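Local structure of nitronate monooxygenase family protein (Pseudomonas aeruginosa, 4QIT) at residues D9-L14 with P218-G223; Q19-A24 with E346-L351; G223-M226 with G230-A233; R232-L235 with A241-M244. The protein uses FMN and molecular oxygen to oxidatively denitrify alkyl nitronates, with the toxin propionate 3-nitronate as its best substrate. The protein carries 1 engineered substitution. All coordinates share one frame; numbering follows the deposited sequence.

Interaction 1: residues D9-L14 with P218-G223; sequences DRFTRL and PVVAAG. With FMN (flavin mononucleotide), chain C.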
# COMPACT_ATOMS: atom_id res chain seq x y z
N ASP A 9 1.30 -25.67 -8.52
CA ASP A 9 1.34 -26.79 -9.46
C ASP A 9 0.54 -26.45 -10.71
O ASP A 9 0.97 -26.70 -11.83
CB ASP A 9 0.80 -28.07 -8.81
CG ASP A 9 1.81 -28.77 -7.92
OD1 ASP A 9 3.01 -28.41 -7.98
OD2 ASP A 9 1.42 -29.69 -7.18
N ARG A 10 -0.64 -25.87 -10.51
CA ARG A 10 -1.50 -25.51 -11.63
C ARG A 10 -0.83 -24.48 -12.53
O ARG A 10 -0.85 -24.61 -13.76
CB ARG A 10 -2.82 -24.95 -11.13
CG ARG A 10 -3.69 -25.93 -10.37
CD ARG A 10 -4.99 -25.25 -10.01
NE ARG A 10 -5.78 -26.00 -9.04
CZ ARG A 10 -6.92 -25.55 -8.52
NH1 ARG A 10 -7.39 -24.36 -8.89
NH2 ARG A 10 -7.59 -26.29 -7.65
N PHE A 11 -0.23 -23.47 -11.92
CA PHE A 11 0.34 -22.38 -12.70
C PHE A 11 1.60 -22.79 -13.44
O PHE A 11 1.78 -22.44 -14.61
CB PHE A 11 0.64 -21.18 -11.80
CG PHE A 11 1.14 -19.99 -12.56
CD1 PHE A 11 0.26 -19.06 -13.07
CD2 PHE A 11 2.51 -19.79 -12.75
CE1 PHE A 11 0.71 -17.95 -13.78
CE2 PHE A 11 2.97 -18.69 -13.45
CZ PHE A 11 2.07 -17.77 -13.96
N THR A 12 2.49 -23.49 -12.75
CA THR A 12 3.71 -23.95 -13.37
C THR A 12 3.40 -24.88 -14.54
O THR A 12 4.06 -24.82 -15.57
CB THR A 12 4.65 -24.63 -12.36
OG1 THR A 12 5.84 -25.06 -13.01
CG2 THR A 12 4.01 -25.83 -11.72
N ARG A 13 2.37 -25.72 -14.40
CA ARG A 13 1.97 -26.60 -15.50
C ARG A 13 1.40 -25.79 -16.66
O ARG A 13 1.65 -26.10 -17.82
CB ARG A 13 0.96 -27.64 -15.01
CG ARG A 13 0.73 -28.80 -15.99
CD ARG A 13 1.94 -29.73 -16.02
NE ARG A 13 1.59 -31.11 -16.37
CZ ARG A 13 1.81 -31.66 -17.56
NH1 ARG A 13 2.37 -30.96 -18.54
NH2 ARG A 13 1.46 -32.93 -17.77
N LEU A 14 0.63 -24.75 -16.34
CA LEU A 14 0.01 -23.91 -17.36
C LEU A 14 1.07 -23.22 -18.20
O LEU A 14 0.97 -23.15 -19.43
CB LEU A 14 -0.88 -22.85 -16.71
CG LEU A 14 -1.55 -21.85 -17.65
CD1 LEU A 14 -2.62 -22.56 -18.47
CD2 LEU A 14 -2.13 -20.69 -16.86
N PRO A 218 -6.12 -17.57 -12.07
CA PRO A 218 -4.89 -17.65 -11.28
C PRO A 218 -4.35 -16.24 -11.06
O PRO A 218 -4.37 -15.42 -11.97
CB PRO A 218 -3.94 -18.44 -12.18
CG PRO A 218 -4.84 -19.23 -13.09
CD PRO A 218 -6.03 -18.35 -13.32
N VAL A 219 -3.90 -15.98 -9.84
CA VAL A 219 -3.42 -14.66 -9.45
C VAL A 219 -1.91 -14.68 -9.28
O VAL A 219 -1.39 -15.47 -8.49
CB VAL A 219 -4.07 -14.21 -8.13
CG1 VAL A 219 -3.53 -12.83 -7.71
CG2 VAL A 219 -5.58 -14.16 -8.27
N VAL A 220 -1.22 -13.81 -10.01
CA VAL A 220 0.23 -13.66 -9.86
C VAL A 220 0.46 -12.43 -9.00
O VAL A 220 0.09 -11.32 -9.41
CB VAL A 220 0.94 -13.47 -11.23
CG1 VAL A 220 2.44 -13.35 -11.05
CG2 VAL A 220 0.61 -14.64 -12.16
N ALA A 221 1.03 -12.61 -7.81
CA ALA A 221 1.26 -11.48 -6.87
C ALA A 221 2.46 -10.65 -7.31
O ALA A 221 3.54 -11.19 -7.52
CB ALA A 221 1.49 -12.01 -5.47
N ALA A 222 2.28 -9.33 -7.40
CA ALA A 222 3.36 -8.43 -7.82
C ALA A 222 3.40 -7.21 -6.92
O ALA A 222 2.41 -6.48 -6.80
CB ALA A 222 3.20 -8.01 -9.27
N GLY A 223 4.55 -6.97 -6.30
CA GLY A 223 4.73 -5.75 -5.52
C GLY A 223 5.26 -6.00 -4.13
O GLY A 223 4.54 -6.45 -3.23
N1 FMN C . 5.72 -3.67 -15.80
C2 FMN C . 5.34 -3.74 -17.13
O2 FMN C . 4.24 -4.21 -17.41
N3 FMN C . 6.17 -3.32 -18.14
C4 FMN C . 7.40 -2.79 -17.81
O4 FMN C . 8.18 -2.39 -18.67
C4A FMN C . 7.78 -2.70 -16.48
N5 FMN C . 9.01 -2.17 -16.18
C5A FMN C . 9.43 -2.08 -14.88
C6 FMN C . 10.69 -1.55 -14.63
C7 FMN C . 11.17 -1.45 -13.34
C7M FMN C . 12.55 -0.88 -13.16
C8 FMN C . 10.37 -1.88 -12.28
C8M FMN C . 10.87 -1.76 -10.87
C9 FMN C . 9.10 -2.41 -12.53
C9A FMN C . 8.62 -2.52 -13.84
N10 FMN C . 7.37 -3.06 -14.13
C10 FMN C . 6.95 -3.14 -15.46
C1' FMN C . 6.46 -3.51 -13.02
C2' FMN C . 6.58 -4.99 -12.71
O2' FMN C . 5.93 -5.74 -13.70
C3' FMN C . 5.93 -5.33 -11.37
O3' FMN C . 4.65 -4.75 -11.24
C4' FMN C . 6.81 -4.77 -10.28
O4' FMN C . 8.17 -4.89 -10.65
C5' FMN C . 6.58 -5.58 -9.01
O5' FMN C . 7.09 -4.78 -7.99
P FMN C . 8.49 -5.10 -7.30
O1P FMN C . 8.82 -6.56 -7.49
O2P FMN C . 8.36 -4.70 -5.86
O3P FMN C . 9.48 -4.25 -8.02
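At the N-terminal end of a TIM barrel, where helix 8-14 packs at the N-terminal ends of the strands, the ring of Phe11 reaches in to meet strand 219-222 and the proline that leads into it. The contact is apolar throughout. Phe11 CE1 lies 3.7 Å from Val220 CG2, and CZ of the same ring is 3.9 Å from that methyl, so one corner of the ring carries most of the touch. The Val220 methyl comes at the ring obliquely, and the two side chains cross at about a right angle. Pro218 approaches differently: its CB sits near the plane of the ring, at the edge, 4.3 Å from Phe11 CD1. Phe11 holds CG anti to its own nitrogen (chi1 -176°), which sends the ring away from the helix axis and toward the strands, while the backbone atoms stay farther off, with Phe11 CA 7.2 Å from Pro218 CA. Val220 turns CG2 to the helix, and its side chain also touches Gln243 of the neighbouring strand, one of the residues that hold FMN. Ser240 and Ala241 pack against the same phenylalanine, so the ring is wedged between the starts of two adjacent strands. At the far end of its strand the 218-223 segment reaches the cofactor: Gly223 CA is 3.6 Å from FMN O5'. One strand thus runs from apolar packing at its beginning to the flavin phosphate side at its end, with FMN bound at the C-terminal ends of the strands, as in FMN-dependent TIM barrels.

Interaction 2: residues Q19-A24 with E346-L351; sequences QPIIQA and ELLRTL. With FMN (flavin mononucleotide), chain C.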
# COMPACT_ATOMS: atom_id res chain seq x y z
N GLN A 19 9.18 -23.41 -11.69
CA GLN A 19 9.03 -22.59 -10.48
C GLN A 19 8.04 -21.46 -10.71
O GLN A 19 8.05 -20.85 -11.76
CB GLN A 19 10.38 -21.99 -10.06
CG GLN A 19 11.46 -23.02 -9.80
CD GLN A 19 11.10 -23.98 -8.69
OE1 GLN A 19 10.28 -23.67 -7.82
NE2 GLN A 19 11.73 -25.15 -8.70
N PRO A 20 7.22 -21.16 -9.70
CA PRO A 20 6.16 -20.15 -9.88
C PRO A 20 6.67 -18.73 -9.65
O PRO A 20 6.09 -17.98 -8.85
CB PRO A 20 5.15 -20.53 -8.80
CG PRO A 20 6.01 -21.06 -7.68
CD PRO A 20 7.13 -21.81 -8.38
N ILE A 21 7.73 -18.37 -10.36
CA ILE A 21 8.39 -17.09 -10.14
C ILE A 21 8.63 -16.46 -11.50
O ILE A 21 9.33 -17.03 -12.35
CB ILE A 21 9.74 -17.26 -9.41
CG1 ILE A 21 9.53 -17.96 -8.06
CG2 ILE A 21 10.42 -15.91 -9.22
CD1 ILE A 21 10.82 -18.40 -7.40
N ILE A 22 8.04 -15.29 -11.71
CA ILE A 22 8.24 -14.53 -12.94
C ILE A 22 9.18 -13.38 -12.63
O ILE A 22 8.93 -12.61 -11.70
CB ILE A 22 6.91 -13.94 -13.45
CG1 ILE A 22 5.84 -15.03 -13.62
CG2 ILE A 22 7.12 -13.17 -14.75
CD1 ILE A 22 4.50 -14.49 -14.10
N GLN A 23 10.27 -13.25 -13.39
CA GLN A 23 11.09 -12.05 -13.31
C GLN A 23 10.39 -11.00 -14.15
O GLN A 23 10.14 -11.21 -15.33
CB GLN A 23 12.52 -12.31 -13.80
CG GLN A 23 13.26 -11.08 -14.35
CD GLN A 23 13.25 -11.03 -15.87
OE1 GLN A 23 13.52 -12.05 -16.53
NE2 GLN A 23 12.92 -9.88 -16.44
N ALA A 24 10.03 -9.88 -13.53
CA ALA A 24 9.16 -8.90 -14.18
C ALA A 24 9.77 -8.30 -15.43
O ALA A 24 10.96 -7.98 -15.46
CB ALA A 24 8.77 -7.79 -13.20
N GLU A 346 21.49 -17.68 -9.84
CA GLU A 346 21.70 -17.85 -8.40
C GLU A 346 20.55 -17.22 -7.60
O GLU A 346 20.10 -17.80 -6.61
CB GLU A 346 23.04 -17.27 -7.93
CG GLU A 346 23.28 -17.47 -6.42
CD GLU A 346 24.63 -16.94 -5.91
OE1 GLU A 346 25.50 -16.57 -6.74
OE2 GLU A 346 24.81 -16.89 -4.67
N LEU A 347 20.09 -16.05 -8.01
CA LEU A 347 18.97 -15.45 -7.29
C LEU A 347 17.72 -16.33 -7.39
O LEU A 347 17.07 -16.56 -6.38
CB LEU A 347 18.70 -14.02 -7.77
CG LEU A 347 17.48 -13.36 -7.13
CD1 LEU A 347 17.63 -13.24 -5.61
CD2 LEU A 347 17.21 -11.99 -7.74
N LEU A 348 17.40 -16.81 -8.58
CA LEU A 348 16.27 -17.72 -8.74
C LEU A 348 16.41 -18.94 -7.82
O LEU A 348 15.48 -19.27 -7.06
CB LEU A 348 16.10 -18.11 -10.22
CG LEU A 348 14.74 -18.64 -10.68
CD1 LEU A 348 14.47 -20.06 -10.19
CD2 LEU A 348 13.60 -17.69 -10.25
N ARG A 349 17.57 -19.59 -7.87
CA ARG A 349 17.89 -20.73 -7.01
C ARG A 349 17.67 -20.40 -5.53
O ARG A 349 17.06 -21.19 -4.79
CB ARG A 349 19.36 -21.10 -7.25
CG ARG A 349 19.74 -22.55 -7.08
CD ARG A 349 21.18 -22.77 -7.57
NE ARG A 349 21.33 -22.36 -8.95
CZ ARG A 349 22.26 -21.53 -9.43
NH1 ARG A 349 23.17 -20.98 -8.64
NH2 ARG A 349 22.27 -21.24 -10.72
N THR A 350 18.16 -19.24 -5.12
CA THR A 350 18.07 -18.80 -3.73
C THR A 350 16.62 -18.58 -3.31
O THR A 350 16.22 -18.98 -2.21
CB THR A 350 18.89 -17.52 -3.52
OG1 THR A 350 20.28 -17.78 -3.81
CG2 THR A 350 18.78 -17.05 -2.08
N LEU A 351 15.84 -17.95 -4.17
CA LEU A 351 14.41 -17.77 -3.92
C LEU A 351 13.68 -19.09 -3.76
O LEU A 351 12.80 -19.21 -2.90
CB LEU A 351 13.78 -16.95 -5.04
CG LEU A 351 14.25 -15.49 -5.12
CD1 LEU A 351 13.73 -14.88 -6.41
CD2 LEU A 351 13.78 -14.69 -3.92
N1 FMN C . 5.72 -3.67 -15.80
C2 FMN C . 5.34 -3.74 -17.13
O2 FMN C . 4.24 -4.21 -17.41
N3 FMN C . 6.17 -3.32 -18.14
C4 FMN C . 7.40 -2.79 -17.81
O4 FMN C . 8.18 -2.39 -18.67
C4A FMN C . 7.78 -2.70 -16.48
N5 FMN C . 9.01 -2.17 -16.18
C5A FMN C . 9.43 -2.08 -14.88
C6 FMN C . 10.69 -1.55 -14.63
C7 FMN C . 11.17 -1.45 -13.34
C7M FMN C . 12.55 -0.88 -13.16
C8 FMN C . 10.37 -1.88 -12.28
C8M FMN C . 10.87 -1.76 -10.87
C9 FMN C . 9.10 -2.41 -12.53
C9A FMN C . 8.62 -2.52 -13.84
N10 FMN C . 7.37 -3.06 -14.13
C10 FMN C . 6.95 -3.14 -15.46
C1' FMN C . 6.46 -3.51 -13.02
C2' FMN C . 6.58 -4.99 -12.71
O2' FMN C . 5.93 -5.74 -13.70
C3' FMN C . 5.93 -5.33 -11.37
O3' FMN C . 4.65 -4.75 -11.24
C4' FMN C . 6.81 -4.77 -10.28
O4' FMN C . 8.17 -4.89 -10.65
C5' FMN C . 6.58 -5.58 -9.01
O5' FMN C . 7.09 -4.78 -7.99
P FMN C . 8.49 -5.10 -7.30
O1P FMN C . 8.82 -6.56 -7.49
O2P FMN C . 8.36 -4.70 -5.86
O3P FMN C . 9.48 -4.25 -8.02
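This is plain hydrophobic packing of a helix on a barrel strand: the C-terminal helix 344-355 lies against the outer side of strand 21-23, the first strand of the TIM barrel. Ile21 carries the contact from the strand and Leu348 from the helix. Leu348 CD2 nestles against the branch point of the isoleucine, 3.8 Å from Ile21 CG2 and 4.0 Å from Ile21 CB, and the two side chains run past each other in opposite directions. The leucine gets there because its CG stands anti to the backbone nitrogen (chi1 -159°), swinging the methyls round to the strand although its CB sets off to one side. One turn further along the helix, Leu351 CB meets the other arm of the isoleucine, 4.1 Å from Ile21 CD1. Ile21 is therefore held at two points by residues of one helix face. At the start of the segment the aliphatic part of Gln19 extends the patch, with CG 4.2 Å from Leu348 CD1. Pro20, between Gln19 and Ile21, is the centre of an inverse gamma turn. On the helix, Glu346 O accepts from both Thr350 N and Thr350 OG1, which reach it from opposite faces of its plane; Thr350 OG1 is 2.8 Å from Glu346 O. Leu348 also packs on Ala41 of helix 32-41, and Leu351 on Met244 and Phe248. At the strand's end Ala24 CB comes within 3.5 Å of FMN O2'. A strand with a helix on its outside and a flavin at its C-terminal end is the layout of a TIM-barrel cofactor site.

Interaction 3: residues G223-M226 with G230-A233; sequences GGIM and GIRA. With FMN (flavin mononucleotide), chain C.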
# COMPACT_ATOMS: atom_id res chain seq x y z
N GLY A 223 4.55 -6.97 -6.30
CA GLY A 223 4.73 -5.75 -5.52
C GLY A 223 5.26 -6.00 -4.13
O GLY A 223 4.54 -6.45 -3.23
N GLY A 224 6.54 -5.69 -3.95
CA GLY A 224 7.16 -5.75 -2.64
C GLY A 224 7.75 -7.09 -2.25
O GLY A 224 8.28 -7.23 -1.14
N ILE A 225 7.69 -8.07 -3.14
CA ILE A 225 8.18 -9.41 -2.85
C ILE A 225 9.67 -9.52 -3.21
O ILE A 225 10.04 -9.30 -4.36
CB ILE A 225 7.33 -10.44 -3.59
CG1 ILE A 225 5.88 -10.36 -3.07
CG2 ILE A 225 7.90 -11.85 -3.40
CD1 ILE A 225 4.87 -11.09 -3.94
N MET A 226 10.50 -9.85 -2.23
CA MET A 226 11.96 -9.76 -2.37
C MET A 226 12.69 -11.03 -1.95
O MET A 226 13.91 -11.16 -2.13
CB MET A 226 12.50 -8.59 -1.52
CG MET A 226 11.91 -7.23 -1.90
SD MET A 226 12.37 -6.72 -3.57
CE MET A 226 14.11 -6.42 -3.31
N GLY A 230 8.44 -13.70 1.37
CA GLY A 230 7.44 -12.95 0.61
C GLY A 230 6.65 -13.83 -0.35
O GLY A 230 5.43 -13.69 -0.50
N ILE A 231 7.34 -14.76 -1.01
CA ILE A 231 6.67 -15.70 -1.90
C ILE A 231 5.69 -16.59 -1.13
O ILE A 231 4.54 -16.75 -1.52
CB ILE A 231 7.67 -16.56 -2.69
CG1 ILE A 231 8.66 -15.65 -3.43
CG2 ILE A 231 6.93 -17.46 -3.66
CD1 ILE A 231 9.64 -16.42 -4.33
N ARG A 232 6.15 -17.14 -0.00
CA ARG A 232 5.31 -17.97 0.83
C ARG A 232 4.08 -17.21 1.31
O ARG A 232 2.98 -17.75 1.32
CB ARG A 232 6.11 -18.55 2.00
CG ARG A 232 7.14 -19.59 1.55
CD ARG A 232 8.13 -19.95 2.67
NE ARG A 232 7.46 -20.55 3.82
CZ ARG A 232 7.28 -21.86 3.98
NH1 ARG A 232 7.72 -22.72 3.06
NH2 ARG A 232 6.67 -22.32 5.06
N ALA A 233 4.27 -15.94 1.67
CA ALA A 233 3.14 -15.12 2.12
C ALA A 233 2.12 -14.93 1.00
O ALA A 233 0.92 -15.05 1.22
CB ALA A 233 3.62 -13.77 2.66
N1 FMN C . 5.72 -3.67 -15.80
C2 FMN C . 5.34 -3.74 -17.13
O2 FMN C . 4.24 -4.21 -17.41
N3 FMN C . 6.17 -3.32 -18.14
C4 FMN C . 7.40 -2.79 -17.81
O4 FMN C . 8.18 -2.39 -18.67
C4A FMN C . 7.78 -2.70 -16.48
N5 FMN C . 9.01 -2.17 -16.18
C5A FMN C . 9.43 -2.08 -14.88
C6 FMN C . 10.69 -1.55 -14.63
C7 FMN C . 11.17 -1.45 -13.34
C7M FMN C . 12.55 -0.88 -13.16
C8 FMN C . 10.37 -1.88 -12.28
C8M FMN C . 10.87 -1.76 -10.87
C9 FMN C . 9.10 -2.41 -12.53
C9A FMN C . 8.62 -2.52 -13.84
N10 FMN C . 7.37 -3.06 -14.13
C10 FMN C . 6.95 -3.14 -15.46
C1' FMN C . 6.46 -3.51 -13.02
C2' FMN C . 6.58 -4.99 -12.71
O2' FMN C . 5.93 -5.74 -13.70
C3' FMN C . 5.93 -5.33 -11.37
O3' FMN C . 4.65 -4.75 -11.24
C4' FMN C . 6.81 -4.77 -10.28
O4' FMN C . 8.17 -4.89 -10.65
C5' FMN C . 6.58 -5.58 -9.01
O5' FMN C . 7.09 -4.78 -7.99
P FMN C . 8.49 -5.10 -7.30
O1P FMN C . 8.82 -6.56 -7.49
O2P FMN C . 8.36 -4.70 -5.86
O3P FMN C . 9.48 -4.25 -8.02
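A short loop without regular structure, residues 223-226, leaves strand 219-222 and bends back over the first turn of helix 228-236, bringing Ile225 CA to 5.0 Å from Gly230 CA. Both glycines of the loop, Gly223 and Gly224, have positive phi, a backbone shape that glycine adopts readily. The bend directs Gly224 N at the cofactor phosphate: it donates to FMN O2P over 2.8 Å at an N-H...O angle of 166°, a nearly straight bond that uses a main-chain group and no side chain. Across the segments the work is done by one methyl. Ile225 CG2 rests directly on the helix backbone, 3.8 Å from Gly230 C and equally far from Ile231 N, at a point where Gly230 offers main chain alone. The same CG2 is 3.9 Å from Ile231 CG1, so a single group seats itself over two consecutive helix residues. In Ile225 this methyl is the branch anti to the backbone nitrogen, whereas CG1 takes the position beside that nitrogen (chi1 -63°) and carries CD1 toward Val242. Gly230 N donates a hydrogen bond to Asp227 OD1, and Gly223 O takes one from Thr204 OG1. Behind the contact, Ile225 and Ile231 both lie on Val242 of strand 241-244. At the outer side Arg232 makes a salt bridge to Glu236 of the second subunit, and Leu205 of that subunit packs on Ile225, so the loop sits between its own barrel strands and the dimer partner.

Interaction 4: residues R232-L235 with A241-M244; sequences RAAL and AVQM. With FMN (flavin mononucleotide), chain C.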
# COMPACT_ATOMS: atom_id res chain seq x y z
N ARG A 232 6.15 -17.14 -0.00
CA ARG A 232 5.31 -17.97 0.83
C ARG A 232 4.08 -17.21 1.31
O ARG A 232 2.98 -17.75 1.32
CB ARG A 232 6.11 -18.55 2.00
CG ARG A 232 7.14 -19.59 1.55
CD ARG A 232 8.13 -19.95 2.67
NE ARG A 232 7.46 -20.55 3.82
CZ ARG A 232 7.28 -21.86 3.98
NH1 ARG A 232 7.72 -22.72 3.06
NH2 ARG A 232 6.67 -22.32 5.06
N ALA A 233 4.27 -15.94 1.67
CA ALA A 233 3.14 -15.12 2.12
C ALA A 233 2.12 -14.93 1.00
O ALA A 233 0.92 -15.05 1.22
CB ALA A 233 3.62 -13.77 2.66
N ALA A 234 2.62 -14.63 -0.20
CA ALA A 234 1.74 -14.49 -1.38
C ALA A 234 0.94 -15.76 -1.62
O ALA A 234 -0.27 -15.70 -1.90
CB ALA A 234 2.56 -14.16 -2.60
N LEU A 235 1.59 -16.91 -1.50
CA LEU A 235 0.89 -18.18 -1.67
C LEU A 235 -0.15 -18.42 -0.57
O LEU A 235 -1.23 -18.94 -0.85
CB LEU A 235 1.90 -19.33 -1.73
CG LEU A 235 2.94 -19.21 -2.85
CD1 LEU A 235 3.85 -20.42 -2.86
CD2 LEU A 235 2.29 -19.02 -4.21
N ALA A 241 1.35 -17.67 -8.19
CA ALA A 241 2.74 -17.37 -8.55
C ALA A 241 3.08 -15.97 -8.08
O ALA A 241 2.22 -15.26 -7.56
CB ALA A 241 2.94 -17.50 -10.07
N VAL A 242 4.34 -15.57 -8.26
CA VAL A 242 4.76 -14.20 -7.98
C VAL A 242 5.48 -13.60 -9.17
O VAL A 242 6.04 -14.33 -10.02
CB VAL A 242 5.68 -14.12 -6.73
CG1 VAL A 242 4.95 -14.67 -5.51
CG2 VAL A 242 7.01 -14.85 -6.96
N GLN A 243 5.45 -12.28 -9.26
CA GLN A 243 6.20 -11.54 -10.26
C GLN A 243 7.04 -10.52 -9.51
O GLN A 243 6.51 -9.76 -8.68
CB GLN A 243 5.26 -10.85 -11.25
CG GLN A 243 5.98 -9.98 -12.26
CD GLN A 243 5.14 -9.71 -13.48
OE1 GLN A 243 4.63 -10.64 -14.11
NE2 GLN A 243 4.97 -8.44 -13.82
N MET A 244 8.34 -10.52 -9.79
CA MET A 244 9.33 -9.77 -9.02
C MET A 244 10.21 -8.95 -9.95
O MET A 244 10.86 -9.51 -10.83
CB MET A 244 10.19 -10.74 -8.20
CG MET A 244 9.40 -11.49 -7.13
SD MET A 244 10.29 -12.86 -6.38
CE MET A 244 11.58 -11.97 -5.52
N1 FMN C . 5.72 -3.67 -15.80
C2 FMN C . 5.34 -3.74 -17.13
O2 FMN C . 4.24 -4.21 -17.41
N3 FMN C . 6.17 -3.32 -18.14
C4 FMN C . 7.40 -2.79 -17.81
O4 FMN C . 8.18 -2.39 -18.67
C4A FMN C . 7.78 -2.70 -16.48
N5 FMN C . 9.01 -2.17 -16.18
C5A FMN C . 9.43 -2.08 -14.88
C6 FMN C . 10.69 -1.55 -14.63
C7 FMN C . 11.17 -1.45 -13.34
C7M FMN C . 12.55 -0.88 -13.16
C8 FMN C . 10.37 -1.88 -12.28
C8M FMN C . 10.87 -1.76 -10.87
C9 FMN C . 9.10 -2.41 -12.53
C9A FMN C . 8.62 -2.52 -13.84
N10 FMN C . 7.37 -3.06 -14.13
C10 FMN C . 6.95 -3.14 -15.46
C1' FMN C . 6.46 -3.51 -13.02
C2' FMN C . 6.58 -4.99 -12.71
O2' FMN C . 5.93 -5.74 -13.70
C3' FMN C . 5.93 -5.33 -11.37
O3' FMN C . 4.65 -4.75 -11.24
C4' FMN C . 6.81 -4.77 -10.28
O4' FMN C . 8.17 -4.89 -10.65
C5' FMN C . 6.58 -5.58 -9.01
O5' FMN C . 7.09 -4.78 -7.99
P FMN C . 8.49 -5.10 -7.30
O1P FMN C . 8.82 -6.56 -7.49
O2P FMN C . 8.36 -4.70 -5.86
O3P FMN C . 9.48 -4.25 -8.02
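The first shell is small and apolar: Ala234 CB touches Val242 CG1 at 3.8 Å, while at the next residue Leu235 CD2 comes to 4.3 Å from Ala241 N. Helix 228-236 rides close to the strand, with CA atoms 7.3 Å apart for Ala234 and Val242 and 7.2 Å for Leu235 and Ala241. Val242 presents CG1 from beside its backbone nitrogen (chi1 -59°), its other methyl lying between the nitrogen and the carbonyl carbon. Leu235 sets off to one side; CD1 continues its chain anti to CA (chi2 -178°), which leaves the other methyl, CD2, turned toward the start of the strand. Outside this shell Val242 also carries Ile21 and Ile225, and Ala234 leans on Ala221 of the neighbouring strand; Leu235 touches Thr8 of the N-terminal helix. On the other side of the strand Gln243 projects toward the barrel interior. CG is anti to the backbone nitrogen and the chain beyond is extended, so NE2 reaches the ribityl chain and donates to FMN O2' over 2.9 Å, at a bent N-H...O angle of 133°. Val220, Ala222 and Ala24 touch this glutamine and probably help to place it. Next along, Met244 CA passes 3.6 Å from FMN O1P. Val242 thus faces the helix, and Gln243 after it the cofactor. Strand 219-222, helix 228-236 and strand 241-244 form a beta-alpha-beta crossover, the repeating unit of the TIM barrel, here with FMN bound at the C-terminal end of its strands.

How the interactions relate
All four contacts lie on the same side of the chain's centre, each reaching FMN through one of its segments. Strand 241-244 is neighbour to both 21-23 and 219-222, so interactions 1, 2 and 4 share a sheet; Ala221 O to Gln243 N and Ile22 N to Val242 O are probable hydrogen bonds between them. Interactions 3 and 4 are closest, with centres 5 Å apart, and share helix 228-236; interactions 1 and 2 are about 13 Å apart. Along the chain, interaction 1 crosses interaction 2 and closes before interaction 4 opens; interactions 3 and 4 nest inside interaction 2, which joins the chain's beginning to its end beside the cofactor-binding strands.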